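PDB 6FN6: fatty acid synthase 1, isoform A from Drosophila melanogaster, which probably builds long-chain saturated fatty acids from acetyl-CoA and malonyl-CoA with NADPH, this chain being its dehydratase, enoylreductase and ketoreductase region. Local coordinates for residues Glu197-Asn202 with Gly238-Gly243; Ala34-Met38 with Leu63-Thr69; Thr56-Glu61 with Lys103-Pro107; Trp166-Trp170 with His206-Leu210. All coordinates share one frame; numbering follows the deposited sequence.

Interaction 1. Residues Glu197-Asn202 with Gly238-Gly243; sequences ERAVIN and GVELRG
The guanidinium of Arg242 carries Arg198 CD on one face, centred above it and 3.5 Å from Arg242 CZ, while at its rim NE gives a hydrogen bond of 2.9 Å to Glu240 OE2, tilted somewhat out of the guanidinium plane. The Arg198 guanidinium has Glu197 OE2 at its edge, in plane, but only as a long ion pair. The two arginine chains run side by side in the same direction, their end planes 31° apart, and Arg198 NE sits 4.1 Å from Arg242 NH1. Carboxylates flank this pair of like charges: Glu240, whose OE1 also pairs with Lys235, holds Arg242, and Glu61 and Glu113 take the tip of Arg198, which probably eases the repulsion. Val200 lies on this same face, its CG2 near Arg242 NH2.

On the other face, Ala199 CB meets Leu241 CD2 at 3.5 Å, and Ile201 and Val239 continue the apolar surface toward helices 34-48 and 170-183. Between the two faces the backbones run antiparallel. Arg242 N bonds to Arg198 O at 2.8 Å, and Val200 and Glu240 exchange a second pair of bonds. At the far end Asn202 N reaches Gly238 O, where the Asn202 side chain caps the next helix with OD1 and gives ND2 to Glu114. At the near end Glu197 and Arg198 both face Arg242; Arg242 O accepts from Arg198 N and weakly from Glu197 N. This classic beta bulge marks the corner of strand 191-201, which in the double hot-dog of the dehydratase joins its own C-terminal hot-dog sheet to strand 58-65 of the N-terminal one.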
loop_
_atom_site.group_PDB
_atom_site.type_symbol
_atom_site.label_atom_id
_atom_site.label_comp_id
_atom_site.label_asym_id
_atom_site.label_seq_id
_atom_site.Cartn_x
_atom_site.Cartn_y
_atom_site.Cartn_z
ATOM N N GLU A 197 -14.850 -6.357 -4.909
ATOM C CA GLU A 197 -13.557 -6.743 -5.455
ATOM C C GLU A 197 -13.661 -7.045 -6.945
ATOM O O GLU A 197 -12.845 -6.575 -7.739
ATOM C CB GLU A 197 -12.999 -7.956 -4.706
ATOM C CG GLU A 197 -11.635 -8.420 -5.205
ATOM C CD GLU A 197 -11.693 -9.746 -5.938
ATOM O OE1 GLU A 197 -12.272 -10.707 -5.385
ATOM O OE2 GLU A 197 -11.162 -9.828 -7.067
ATOM N N ARG A 198 -14.666 -7.828 -7.324
ATOM C CA ARG A 198 -14.826 -8.215 -8.720
ATOM C C ARG A 198 -16.295 -8.378 -9.098
ATOM O O ARG A 198 -17.085 -8.950 -8.348
ATOM C CB ARG A 198 -14.066 -9.515 -8.991
ATOM C CG ARG A 198 -13.814 -9.807 -10.458
ATOM C CD ARG A 198 -13.141 -11.160 -10.633
ATOM N NE ARG A 198 -12.371 -11.242 -11.874
ATOM C CZ ARG A 198 -11.100 -10.866 -11.998
ATOM N NH1 ARG A 198 -10.439 -10.373 -10.956
ATOM N NH2 ARG A 198 -10.486 -10.980 -13.170
ATOM N N ALA A 199 -16.646 -7.868 -10.273
ATOM C CA ALA A 199 -17.995 -7.997 -10.801
ATOM C C ALA A 199 -17.943 -8.432 -12.259
ATOM O O ALA A 199 -17.616 -7.637 -13.138
ATOM C CB ALA A 199 -18.752 -6.687 -10.661
ATOM N N VAL A 200 -18.265 -9.697 -12.508
ATOM C CA VAL A 200 -18.257 -10.239 -13.861
ATOM C C VAL A 200 -19.658 -10.162 -14.453
ATOM O O VAL A 200 -20.612 -10.691 -13.883
ATOM C CB VAL A 200 -17.736 -11.685 -13.882
ATOM C CG1 VAL A 200 -17.596 -12.179 -15.313
ATOM C CG2 VAL A 200 -16.413 -11.786 -13.147
ATOM N N ILE A 201 -19.776 -9.493 -15.597
ATOM C CA ILE A 201 -21.058 -9.342 -16.270
ATOM C C ILE A 201 -20.997 -10.023 -17.635
ATOM O O ILE A 201 -20.150 -9.698 -18.469
ATOM C CB ILE A 201 -21.447 -7.860 -16.403
ATOM C CG1 ILE A 201 -21.403 -7.181 -15.029
ATOM C CG2 ILE A 201 -22.839 -7.730 -17.018
ATOM C CD1 ILE A 201 -21.600 -5.683 -15.071
ATOM N N ASN A 202 -21.910 -10.967 -17.848
ATOM C CA ASN A 202 -21.962 -11.756 -19.075
ATOM C C ASN A 202 -23.342 -11.626 -19.719
ATOM O O ASN A 202 -24.224 -12.447 -19.466
ATOM C CB ASN A 202 -21.654 -13.223 -18.771
ATOM C CG ASN A 202 -21.447 -14.049 -20.019
ATOM O OD1 ASN A 202 -21.885 -13.679 -21.110
ATOM N ND2 ASN A 202 -20.783 -15.188 -19.865
ATOM N N GLY A 238 -26.077 -14.065 -15.353
ATOM C CA GLY A 238 -24.900 -13.523 -16.009
ATOM C C GLY A 238 -24.046 -12.628 -15.135
ATOM O O GLY A 238 -22.975 -12.189 -15.552
ATOM N N VAL A 239 -24.522 -12.353 -13.925
ATOM C CA VAL A 239 -23.816 -11.469 -13.005
ATOM C C VAL A 239 -23.138 -12.288 -11.909
ATOM O O VAL A 239 -23.753 -13.159 -11.297
ATOM C CB VAL A 239 -24.768 -10.418 -12.397
ATOM C CG1 VAL A 239 -23.993 -9.425 -11.535
ATOM C CG2 VAL A 239 -25.535 -9.687 -13.494
ATOM N N GLU A 240 -21.863 -12.006 -11.674
ATOM C CA GLU A 240 -21.111 -12.674 -10.618
ATOM C C GLU A 240 -20.352 -11.639 -9.787
ATOM O O GLU A 240 -19.505 -10.916 -10.309
ATOM C CB GLU A 240 -20.144 -13.696 -11.220
ATOM C CG GLU A 240 -19.528 -14.639 -10.210
ATOM C CD GLU A 240 -18.494 -15.561 -10.829
ATOM O OE1 GLU A 240 -18.890 -16.524 -11.517
ATOM O OE2 GLU A 240 -17.287 -15.324 -10.623
ATOM N N LEU A 241 -20.663 -11.574 -8.496
ATOM C CA LEU A 241 -20.088 -10.558 -7.618
ATOM C C LEU A 241 -19.223 -11.182 -6.524
ATOM O O LEU A 241 -19.701 -11.987 -5.728
ATOM C CB LEU A 241 -21.200 -9.712 -6.991
ATOM C CG LEU A 241 -22.139 -9.027 -7.990
ATOM C CD1 LEU A 241 -23.285 -8.335 -7.272
ATOM C CD2 LEU A 241 -21.381 -8.032 -8.867
ATOM N N ARG A 242 -17.946 -10.809 -6.500
ATOM C CA ARG A 242 -17.001 -11.349 -5.526
ATOM C C ARG A 242 -16.536 -10.273 -4.545
ATOM O O ARG A 242 -16.403 -9.106 -4.911
ATOM C CB ARG A 242 -15.784 -11.948 -6.238
ATOM C CG ARG A 242 -16.121 -12.847 -7.417
ATOM C CD ARG A 242 -14.867 -13.474 -7.999
ATOM N NE ARG A 242 -15.074 -13.975 -9.355
ATOM C CZ ARG A 242 -14.122 -14.525 -10.104
ATOM N NH1 ARG A 242 -12.889 -14.645 -9.631
ATOM N NH2 ARG A 242 -14.402 -14.950 -11.329
ATOM N N GLY A 243 -16.292 -10.672 -3.300
ATOM C CA GLY A 243 -15.696 -9.792 -2.311
ATOM C C GLY A 243 -16.490 -8.540 -1.980
ATOM O O GLY A 243 -15.940 -7.440 -1.956
#

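Interaction 2. Residues Ala34-Met38 with Leu63-Thr69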
loop_
_atom_site.group_PDB
_atom_site.type_symbol
_atom_site.label_atom_id
_atom_site.label_comp_id
_atom_site.label_asym_id
_atom_site.label_seq_id
_atom_site.Cartn_x
_atom_site.Cartn_y
_atom_site.Cartn_z
ATOM N N ALA A 34 -25.627 1.874 -5.857
ATOM C CA ALA A 34 -24.271 1.485 -6.205
ATOM C C ALA A 34 -24.270 0.810 -7.572
ATOM O O ALA A 34 -23.389 1.044 -8.400
ATOM C CB ALA A 34 -23.704 0.562 -5.145
ATOM N N THR A 35 -25.274 -0.030 -7.797
ATOM C CA THR A 35 -25.419 -0.754 -9.051
ATOM C C THR A 35 -25.787 0.186 -10.192
ATOM O O THR A 35 -25.594 -0.134 -11.366
ATOM C CB THR A 35 -26.491 -1.844 -8.936
ATOM O OG1 THR A 35 -27.760 -1.236 -8.665
ATOM C CG2 THR A 35 -26.144 -2.808 -7.814
ATOM N N GLY A 36 -26.317 1.352 -9.843
ATOM C CA GLY A 36 -26.585 2.383 -10.824
ATOM C C GLY A 36 -25.288 2.864 -11.440
ATOM O O GLY A 36 -25.171 2.990 -12.658
ATOM N N TYR A 37 -24.310 3.137 -10.582
ATOM C CA TYR A 37 -22.990 3.562 -11.025
ATOM C C TYR A 37 -22.347 2.528 -11.933
ATOM O O TYR A 37 -21.818 2.858 -12.990
ATOM C CB TYR A 37 -22.081 3.798 -9.828
ATOM C CG TYR A 37 -22.424 5.022 -9.025
ATOM C CD1 TYR A 37 -22.249 6.293 -9.545
ATOM C CD2 TYR A 37 -22.907 4.902 -7.733
ATOM C CE1 TYR A 37 -22.557 7.414 -8.799
ATOM C CE2 TYR A 37 -23.216 6.003 -6.981
ATOM C CZ TYR A 37 -23.039 7.260 -7.512
ATOM O OH TYR A 37 -23.352 8.351 -6.739
ATOM N N MET A 38 -22.405 1.273 -11.505
ATOM C CA MET A 38 -21.799 0.184 -12.250
ATOM C C MET A 38 -22.387 0.127 -13.653
ATOM O O MET A 38 -21.668 -0.061 -14.632
ATOM C CB MET A 38 -22.012 -1.141 -11.520
ATOM C CG MET A 38 -21.437 -1.167 -10.114
ATOM S SD MET A 38 -21.905 -2.623 -9.154
ATOM C CE MET A 38 -21.368 -3.940 -10.239
ATOM N N LEU A 63 -13.964 -2.013 -7.179
ATOM C CA LEU A 63 -15.014 -1.011 -7.100
ATOM C C LEU A 63 -15.065 -0.413 -5.704
ATOM O O LEU A 63 -15.127 -1.138 -4.712
ATOM C CB LEU A 63 -16.367 -1.618 -7.469
ATOM C CG LEU A 63 -16.589 -1.885 -8.958
ATOM C CD1 LEU A 63 -17.741 -2.844 -9.168
ATOM C CD2 LEU A 63 -16.857 -0.578 -9.688
ATOM N N VAL A 64 -15.033 0.913 -5.636
ATOM C CA VAL A 64 -15.150 1.620 -4.370
ATOM C C VAL A 64 -16.270 2.643 -4.471
ATOM O O VAL A 64 -16.280 3.483 -5.370
ATOM C CB VAL A 64 -13.826 2.301 -3.972
ATOM C CG1 VAL A 64 -13.971 2.995 -2.622
ATOM C CG2 VAL A 64 -12.690 1.294 -3.936
ATOM N N PHE A 65 -17.210 2.570 -3.539
ATOM C CA PHE A 65 -18.289 3.539 -3.473
ATOM C C PHE A 65 -17.989 4.509 -2.332
ATOM O O PHE A 65 -18.263 4.233 -1.165
ATOM C CB PHE A 65 -19.624 2.817 -3.292
ATOM C CG PHE A 65 -19.863 1.749 -4.327
ATOM C CD1 PHE A 65 -20.365 2.074 -5.578
ATOM C CD2 PHE A 65 -19.558 0.425 -4.061
ATOM C CE1 PHE A 65 -20.568 1.095 -6.536
ATOM C CE2 PHE A 65 -19.763 -0.556 -5.015
ATOM C CZ PHE A 65 -20.269 -0.219 -6.253
ATOM N N HIS A 66 -17.400 5.645 -2.692
ATOM C CA HIS A 66 -16.813 6.563 -1.719
ATOM C C HIS A 66 -17.845 7.322 -0.891
ATOM O O HIS A 66 -17.591 7.644 0.270
ATOM C CB HIS A 66 -15.890 7.548 -2.433
ATOM C CG HIS A 66 -14.746 6.884 -3.135
ATOM N ND1 HIS A 66 -13.527 6.669 -2.531
ATOM C CD2 HIS A 66 -14.641 6.377 -4.387
ATOM C CE1 HIS A 66 -12.717 6.063 -3.381
ATOM N NE2 HIS A 66 -13.370 5.874 -4.514
ATOM N N ARG A 67 -18.995 7.623 -1.486
ATOM C CA ARG A 67 -20.047 8.329 -0.766
ATOM C C ARG A 67 -21.400 8.061 -1.415
ATOM O O ARG A 67 -21.474 7.660 -2.577
ATOM C CB ARG A 67 -19.776 9.835 -0.730
ATOM C CG ARG A 67 -19.677 10.506 -2.094
ATOM C CD ARG A 67 -19.649 12.021 -1.945
ATOM N NE ARG A 67 -19.831 12.724 -3.212
ATOM C CZ ARG A 67 -20.998 12.861 -3.836
ATOM N NH1 ARG A 67 -22.103 12.342 -3.318
ATOM N NH2 ARG A 67 -21.062 13.522 -4.982
ATOM N N ALA A 68 -22.468 8.297 -0.663
ATOM C CA ALA A 68 -23.816 8.101 -1.174
ATOM C C ALA A 68 -24.268 9.314 -1.975
ATOM O O ALA A 68 -23.862 10.441 -1.692
ATOM C CB ALA A 68 -24.784 7.830 -0.031
ATOM N N THR A 69 -25.109 9.073 -2.976
ATOM C CA THR A 69 -25.689 10.152 -3.766
ATOM C C THR A 69 -27.174 10.230 -3.464
ATOM O O THR A 69 -27.932 9.305 -3.759
ATOM C CB THR A 69 -25.493 9.959 -5.287
ATOM O OG1 THR A 69 -24.116 9.685 -5.576
ATOM C CG2 THR A 69 -25.926 11.201 -6.047
#
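Ala34 faces Phe65 and Met38 faces Leu63 as helix 34-38 passes strand 63-65 with the axes 10.0 Å apart and 133° between their directions. Phe65 carries the contact. With its CG anti to the carbonyl carbon (chi1 -53°), the ring rises from the strand and slides under the first turn of the helix, where Ala34 CB rests over its face, 3.6 Å from the ring centroid. Met38 SD comes to the edge of the same ring, 4.1 Å from CZ, a Met-aromatic contact. The bend at the end of the Met38 chain lets CE lie 3.9 Å from Leu63 CD1. Tyr37 adds a looser touch, CD2 to Phe65 CD1, while its hydroxyl is modelled too close to Thr69 for anything to be read from it. With an alanine in place of Phe65, the Ala34 methyl and the Met38 sulfur would probably lose their shared aromatic partner and a gap would open between helix and sheet. Val100 and Ile196 on the flanking strands also touch Phe65. This is the core of the N-terminal hot-dog fold, a long helix wrapped by a curved sheet, and Ala34 lies close to His24 and Asp175, the predicted catalytic pair of the dehydratase.

Interaction 3. Residues Thr56-Glu61 with Lys103-Pro107; sequences TPVVME and KITIP
Lys103 O takes the shortest backbone bond of this pair, 2.7 Å from Glu61 N, and is also approached by Met60 CA in a CA-H...O contact at 3.1 Å. Lys103 N returns a bond to Glu61 O, and Val59 and Thr105 repeat the exchange two residues away, Val59 N lying 3.0 Å from Thr105 O. The strands are antiparallel, 162° between their directions. They belong to the sheet of the N-terminal hot-dog fold, where strand 58-65 sits between strand 98-105 and strand 191-201 of the C-terminal half.

One face carries Val59, Glu61, Lys103 and Thr105. Lys103 is stretched out along its whole length beside Glu61, pointing the same way, with CE 3.9 Å from Glu61 OE2; NZ stops at 4.1 Å from that oxygen, too far for a salt bridge, and the carboxylate is instead paired with Arg198 through OE1. The other face is apolar: Ile104 CG1 is anti to its backbone nitrogen (chi1 -172°), which sends CD1 toward Val58 CB and Met60 CG, both at 4.2 Å, and Trp42 of helix 34-48 packs on Val58 and Met60.

Beyond Thr105 the regular bonding stops. Pro107 has no N-H to offer Pro57 O, and its CD packs against that oxygen at 3.7 Å, while Pro107 CG touches Val59 CG2. Ile106 CD1 leans on CG2 of Thr56, and Thr56 OG1 bonds to Glu52 O.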
loop_
_atom_site.group_PDB
_atom_site.type_symbol
_atom_site.label_atom_id
_atom_site.label_comp_id
_atom_site.label_asym_id
_atom_site.label_seq_id
_atom_site.Cartn_x
_atom_site.Cartn_y
_atom_site.Cartn_z
ATOM N N THR A 56 -21.976 -6.265 -24.871
ATOM C CA THR A 56 -20.584 -6.125 -24.457
ATOM C C THR A 56 -20.337 -6.648 -23.044
ATOM O O THR A 56 -20.728 -6.006 -22.069
ATOM C CB THR A 56 -20.139 -4.649 -24.513
ATOM O OG1 THR A 56 -20.502 -4.080 -25.776
ATOM C CG2 THR A 56 -18.637 -4.533 -24.323
ATOM N N PRO A 57 -19.681 -7.815 -22.922
ATOM C CA PRO A 57 -19.325 -8.304 -21.585
ATOM C C PRO A 57 -18.149 -7.537 -20.985
ATOM O O PRO A 57 -17.250 -7.129 -21.718
ATOM C CB PRO A 57 -18.961 -9.768 -21.835
ATOM C CG PRO A 57 -18.490 -9.801 -23.238
ATOM C CD PRO A 57 -19.302 -8.774 -23.975
ATOM N N VAL A 58 -18.162 -7.327 -19.672
ATOM C CA VAL A 58 -17.095 -6.576 -19.014
ATOM C C VAL A 58 -16.728 -7.194 -17.668
ATOM O O VAL A 58 -17.476 -7.999 -17.116
ATOM C CB VAL A 58 -17.487 -5.095 -18.833
ATOM C CG1 VAL A 58 -17.731 -4.434 -20.188
ATOM C CG2 VAL A 58 -18.716 -4.968 -17.932
ATOM N N VAL A 59 -15.561 -6.812 -17.157
ATOM C CA VAL A 59 -15.118 -7.225 -15.833
ATOM C C VAL A 59 -14.694 -5.996 -15.042
ATOM O O VAL A 59 -13.718 -5.331 -15.390
ATOM C CB VAL A 59 -13.967 -8.246 -15.917
ATOM C CG1 VAL A 59 -13.425 -8.568 -14.527
ATOM C CG2 VAL A 59 -14.427 -9.510 -16.612
ATOM N N MET A 60 -15.442 -5.691 -13.986
ATOM C CA MET A 60 -15.112 -4.569 -13.121
ATOM C C MET A 60 -14.314 -5.060 -11.924
ATOM O O MET A 60 -14.567 -6.149 -11.409
ATOM C CB MET A 60 -16.380 -3.858 -12.658
ATOM C CG MET A 60 -17.272 -3.422 -13.799
ATOM S SD MET A 60 -18.601 -2.337 -13.272
ATOM C CE MET A 60 -19.728 -2.550 -14.640
ATOM N N GLU A 61 -13.353 -4.256 -11.481
ATOM C CA GLU A 61 -12.498 -4.643 -10.368
ATOM C C GLU A 61 -12.223 -3.476 -9.429
ATOM O O GLU A 61 -12.190 -2.319 -9.848
ATOM C CB GLU A 61 -11.177 -5.213 -10.882
ATOM C CG GLU A 61 -11.330 -6.488 -11.688
ATOM C CD GLU A 61 -10.012 -6.985 -12.237
ATOM O OE1 GLU A 61 -9.302 -7.706 -11.504
ATOM O OE2 GLU A 61 -9.682 -6.653 -13.396
ATOM N N LYS A 103 -11.868 -0.333 -11.728
ATOM C CA LYS A 103 -11.209 -0.723 -12.968
ATOM C C LYS A 103 -12.184 -1.507 -13.838
ATOM O O LYS A 103 -13.006 -2.263 -13.325
ATOM C CB LYS A 103 -9.961 -1.561 -12.665
ATOM C CG LYS A 103 -9.285 -2.165 -13.886
ATOM C CD LYS A 103 -8.076 -2.998 -13.488
ATOM C CE LYS A 103 -7.500 -3.750 -14.677
ATOM N NZ LYS A 103 -6.296 -4.543 -14.306
ATOM N N ILE A 104 -12.097 -1.317 -15.150
ATOM C CA ILE A 104 -12.985 -2.008 -16.080
ATOM C C ILE A 104 -12.231 -2.408 -17.343
ATOM O O ILE A 104 -11.522 -1.599 -17.938
ATOM C CB ILE A 104 -14.212 -1.138 -16.425
ATOM C CG1 ILE A 104 -15.226 -1.954 -17.233
ATOM C CG2 ILE A 104 -13.791 0.115 -17.197
ATOM C CD1 ILE A 104 -16.577 -1.289 -17.368
ATOM N N THR A 105 -12.387 -3.666 -17.745
ATOM C CA THR A 105 -11.729 -4.176 -18.942
ATOM C C THR A 105 -12.618 -5.172 -19.680
ATOM O O THR A 105 -13.405 -5.891 -19.063
ATOM C CB THR A 105 -10.391 -4.863 -18.606
ATOM O OG1 THR A 105 -10.618 -5.933 -17.682
ATOM C CG2 THR A 105 -9.410 -3.872 -17.998
ATOM N N ILE A 106 -12.486 -5.207 -21.002
ATOM C CA ILE A 106 -13.190 -6.185 -21.823
ATOM C C ILE A 106 -12.329 -7.443 -21.915
ATOM O O ILE A 106 -11.250 -7.410 -22.507
ATOM C CB ILE A 106 -13.515 -5.619 -23.220
ATOM C CG1 ILE A 106 -14.518 -4.472 -23.099
ATOM C CG2 ILE A 106 -14.071 -6.713 -24.129
ATOM C CD1 ILE A 106 -14.727 -3.685 -24.374
ATOM N N PRO A 107 -12.802 -8.559 -21.327
ATOM C CA PRO A 107 -11.973 -9.768 -21.250
ATOM C C PRO A 107 -11.793 -10.500 -22.577
ATOM O O PRO A 107 -12.587 -10.328 -23.503
ATOM C CB PRO A 107 -12.741 -10.647 -20.261
ATOM C CG PRO A 107 -14.160 -10.251 -20.447
ATOM C CD PRO A 107 -14.135 -8.775 -20.731
#

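Interaction 4. Residues Trp166-Trp170 with His206-Leu210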
loop_
_atom_site.group_PDB
_atom_site.type_symbol
_atom_site.label_atom_id
_atom_site.label_comp_id
_atom_site.label_asym_id
_atom_site.label_seq_id
_atom_site.Cartn_x
_atom_site.Cartn_y
_atom_site.Cartn_z
ATOM N N TRP A 166 -36.886 -10.523 -13.228
ATOM C CA TRP A 166 -36.230 -9.786 -14.300
ATOM C C TRP A 166 -37.237 -8.916 -15.039
ATOM O O TRP A 166 -38.196 -9.425 -15.623
ATOM C CB TRP A 166 -35.550 -10.740 -15.282
ATOM C CG TRP A 166 -34.972 -10.036 -16.468
ATOM C CD1 TRP A 166 -35.465 -10.031 -17.740
ATOM C CD2 TRP A 166 -33.795 -9.220 -16.491
ATOM N NE1 TRP A 166 -34.663 -9.267 -18.554
ATOM C CE2 TRP A 166 -33.631 -8.759 -17.810
ATOM C CE3 TRP A 166 -32.863 -8.838 -15.522
ATOM C CZ2 TRP A 166 -32.573 -7.936 -18.187
ATOM C CZ3 TRP A 166 -31.813 -8.018 -15.899
ATOM C CH2 TRP A 166 -31.677 -7.577 -17.217
ATOM N N VAL A 167 -37.018 -7.605 -15.008
ATOM C CA VAL A 167 -37.909 -6.661 -15.669
ATOM C C VAL A 167 -37.137 -5.817 -16.680
ATOM O O VAL A 167 -37.420 -4.634 -16.852
ATOM C CB VAL A 167 -38.626 -5.762 -14.641
ATOM C CG1 VAL A 167 -39.535 -6.594 -13.754
ATOM C CG2 VAL A 167 -37.616 -4.990 -13.797
ATOM N N ASP A 168 -36.179 -6.439 -17.360
ATOM C CA ASP A 168 -35.374 -5.752 -18.365
ATOM C C ASP A 168 -34.735 -4.498 -17.771
ATOM O O ASP A 168 -34.769 -3.425 -18.376
ATOM C CB ASP A 168 -36.230 -5.386 -19.580
ATOM C CG ASP A 168 -35.394 -4.991 -20.785
ATOM O OD1 ASP A 168 -34.310 -5.581 -20.981
ATOM O OD2 ASP A 168 -35.821 -4.090 -21.537
ATOM N N ASN A 169 -34.152 -4.644 -16.584
ATOM C CA ASN A 169 -33.529 -3.529 -15.878
ATOM C C ASN A 169 -32.341 -4.030 -15.057
ATOM O O ASN A 169 -32.517 -4.650 -14.010
ATOM C CB ASN A 169 -34.555 -2.829 -14.979
ATOM C CG ASN A 169 -33.991 -1.593 -14.292
ATOM O OD1 ASN A 169 -32.977 -1.660 -13.599
ATOM N ND2 ASN A 169 -34.659 -0.460 -14.474
ATOM N N TRP A 170 -31.131 -3.750 -15.534
ATOM C CA TRP A 170 -29.917 -4.252 -14.894
ATOM C C TRP A 170 -29.658 -3.608 -13.537
ATOM O O TRP A 170 -29.157 -4.266 -12.626
ATOM C CB TRP A 170 -28.708 -4.037 -15.808
ATOM C CG TRP A 170 -28.716 -4.914 -17.022
ATOM C CD1 TRP A 170 -29.271 -4.634 -18.237
ATOM C CD2 TRP A 170 -28.150 -6.226 -17.133
ATOM N NE1 TRP A 170 -29.079 -5.688 -19.098
ATOM C CE2 TRP A 170 -28.394 -6.676 -18.444
ATOM C CE3 TRP A 170 -27.457 -7.058 -16.250
ATOM C CZ2 TRP A 170 -27.969 -7.925 -18.893
ATOM C CZ3 TRP A 170 -27.038 -8.296 -16.699
ATOM C CH2 TRP A 170 -27.294 -8.717 -18.008
ATOM N N HIS A 206 -26.677 -14.172 -19.955
ATOM C CA HIS A 206 -27.841 -13.704 -19.215
ATOM C C HIS A 206 -29.129 -13.886 -20.016
ATOM O O HIS A 206 -30.117 -14.417 -19.508
ATOM C CB HIS A 206 -27.663 -12.233 -18.835
ATOM C CG HIS A 206 -28.592 -11.767 -17.758
ATOM N ND1 HIS A 206 -28.403 -12.076 -16.428
ATOM C CD2 HIS A 206 -29.711 -11.007 -17.812
ATOM C CE1 HIS A 206 -29.367 -11.530 -15.709
ATOM N NE2 HIS A 206 -30.175 -10.875 -16.525
ATOM N N PHE A 207 -29.111 -13.451 -21.273
ATOM C CA PHE A 207 -30.322 -13.433 -22.088
ATOM C C PHE A 207 -30.678 -14.807 -22.650
ATOM O O PHE A 207 -31.846 -15.078 -22.927
ATOM C CB PHE A 207 -30.176 -12.424 -23.229
ATOM C CG PHE A 207 -30.124 -10.996 -22.766
ATOM C CD1 PHE A 207 -31.234 -10.404 -22.185
ATOM C CD2 PHE A 207 -28.968 -10.244 -22.912
ATOM C CE1 PHE A 207 -31.195 -9.091 -21.755
ATOM C CE2 PHE A 207 -28.922 -8.929 -22.485
ATOM C CZ PHE A 207 -30.038 -8.352 -21.905
ATOM N N GLU A 208 -29.687 -15.678 -22.819
ATOM C CA GLU A 208 -29.967 -17.027 -23.303
ATOM C C GLU A 208 -30.553 -17.860 -22.167
ATOM O O GLU A 208 -31.196 -18.884 -22.400
ATOM C CB GLU A 208 -28.704 -17.693 -23.860
ATOM C CG GLU A 208 -27.709 -18.173 -22.808
ATOM C CD GLU A 208 -26.505 -18.873 -23.418
ATOM O OE1 GLU A 208 -25.759 -18.224 -24.183
ATOM O OE2 GLU A 208 -26.305 -20.073 -23.132
ATOM N N LEU A 209 -30.328 -17.409 -20.936
ATOM C CA LEU A 209 -30.943 -18.027 -19.768
ATOM C C LEU A 209 -32.354 -17.485 -19.569
ATOM O O LEU A 209 -33.250 -18.204 -19.128
ATOM C CB LEU A 209 -30.097 -17.774 -18.522
ATOM C CG LEU A 209 -28.817 -18.605 -18.386
ATOM C CD1 LEU A 209 -27.958 -18.076 -17.249
ATOM C CD2 LEU A 209 -29.137 -20.073 -18.167
ATOM N N LEU A 210 -32.538 -16.209 -19.894
ATOM C CA LEU A 210 -33.844 -15.571 -19.789
ATOM C C LEU A 210 -34.798 -16.084 -20.863
ATOM O O LEU A 210 -36.013 -16.104 -20.665
ATOM C CB LEU A 210 -33.704 -14.053 -19.896
ATOM C CG LEU A 210 -33.308 -13.324 -18.611
ATOM C CD1 LEU A 210 -32.857 -11.908 -18.915
ATOM C CD2 LEU A 210 -34.466 -13.316 -17.624
#
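Trp166 turns one face of its indole to Leu210 and His206, as the first member of an aromatic cluster with Trp170, His206 and Phe207 that packs helix 203-210 against the loop leading into the central helix of the C-terminal hot-dog fold. Its CB meets Leu210 CD2 at 3.6 Å. With CG anti to the backbone nitrogen (chi1 175°) the indole swings across the helix, and Leu210 CD1 settles over the five-membered ring, 3.3 Å from its centroid, a CH-pi contact. Farther out, CE3 and CZ3 lie under His206 NE2, which comes to the same face at 3.4 Å from CZ3; the imidazole stands edge-on, the planes at 67°. CZ2 reaches Phe207 CE1, and CH2 ends over the face of the Trp170 indole, near the bond its two rings share. Were Trp166 an alanine, the Leu210 methyls and the His206 edge would probably lose the surface they rest on, leaving a gap beside the helix. Trp170 lays CH2 over the face of His206 and points its edge, offset, at the face of Phe207, CZ2 to CZ 3.7 Å. His206 ND1 takes the N-H of Gly238, while NE2 sits over the Trp166 six-membered ring.

All four contacts lie in the dehydratase part of the chain. Interactions 1, 2 and 4 are buried; interaction 3 is partly exposed. Interactions 1 and 3 are antiparallel strand pairings, meeting where Ala199 N probably bonds to Met60 O and Arg198 NH1 bridges to Glu61 OE1, fastening the hot-dog halves together; each has an apolar face and one on which the charged side chains gather. No hydrogen bonds cross the others: interaction 2 is held by a ring, a sulfur and methyls, interaction 4 by four aromatic residues and a leucine. Interaction 2 fills the helix side of strand 58-65, which it shares with interaction 3, and Met38 CE touches Ala199 CB. Interaction 4 joins interaction 1 through His206 and Trp170.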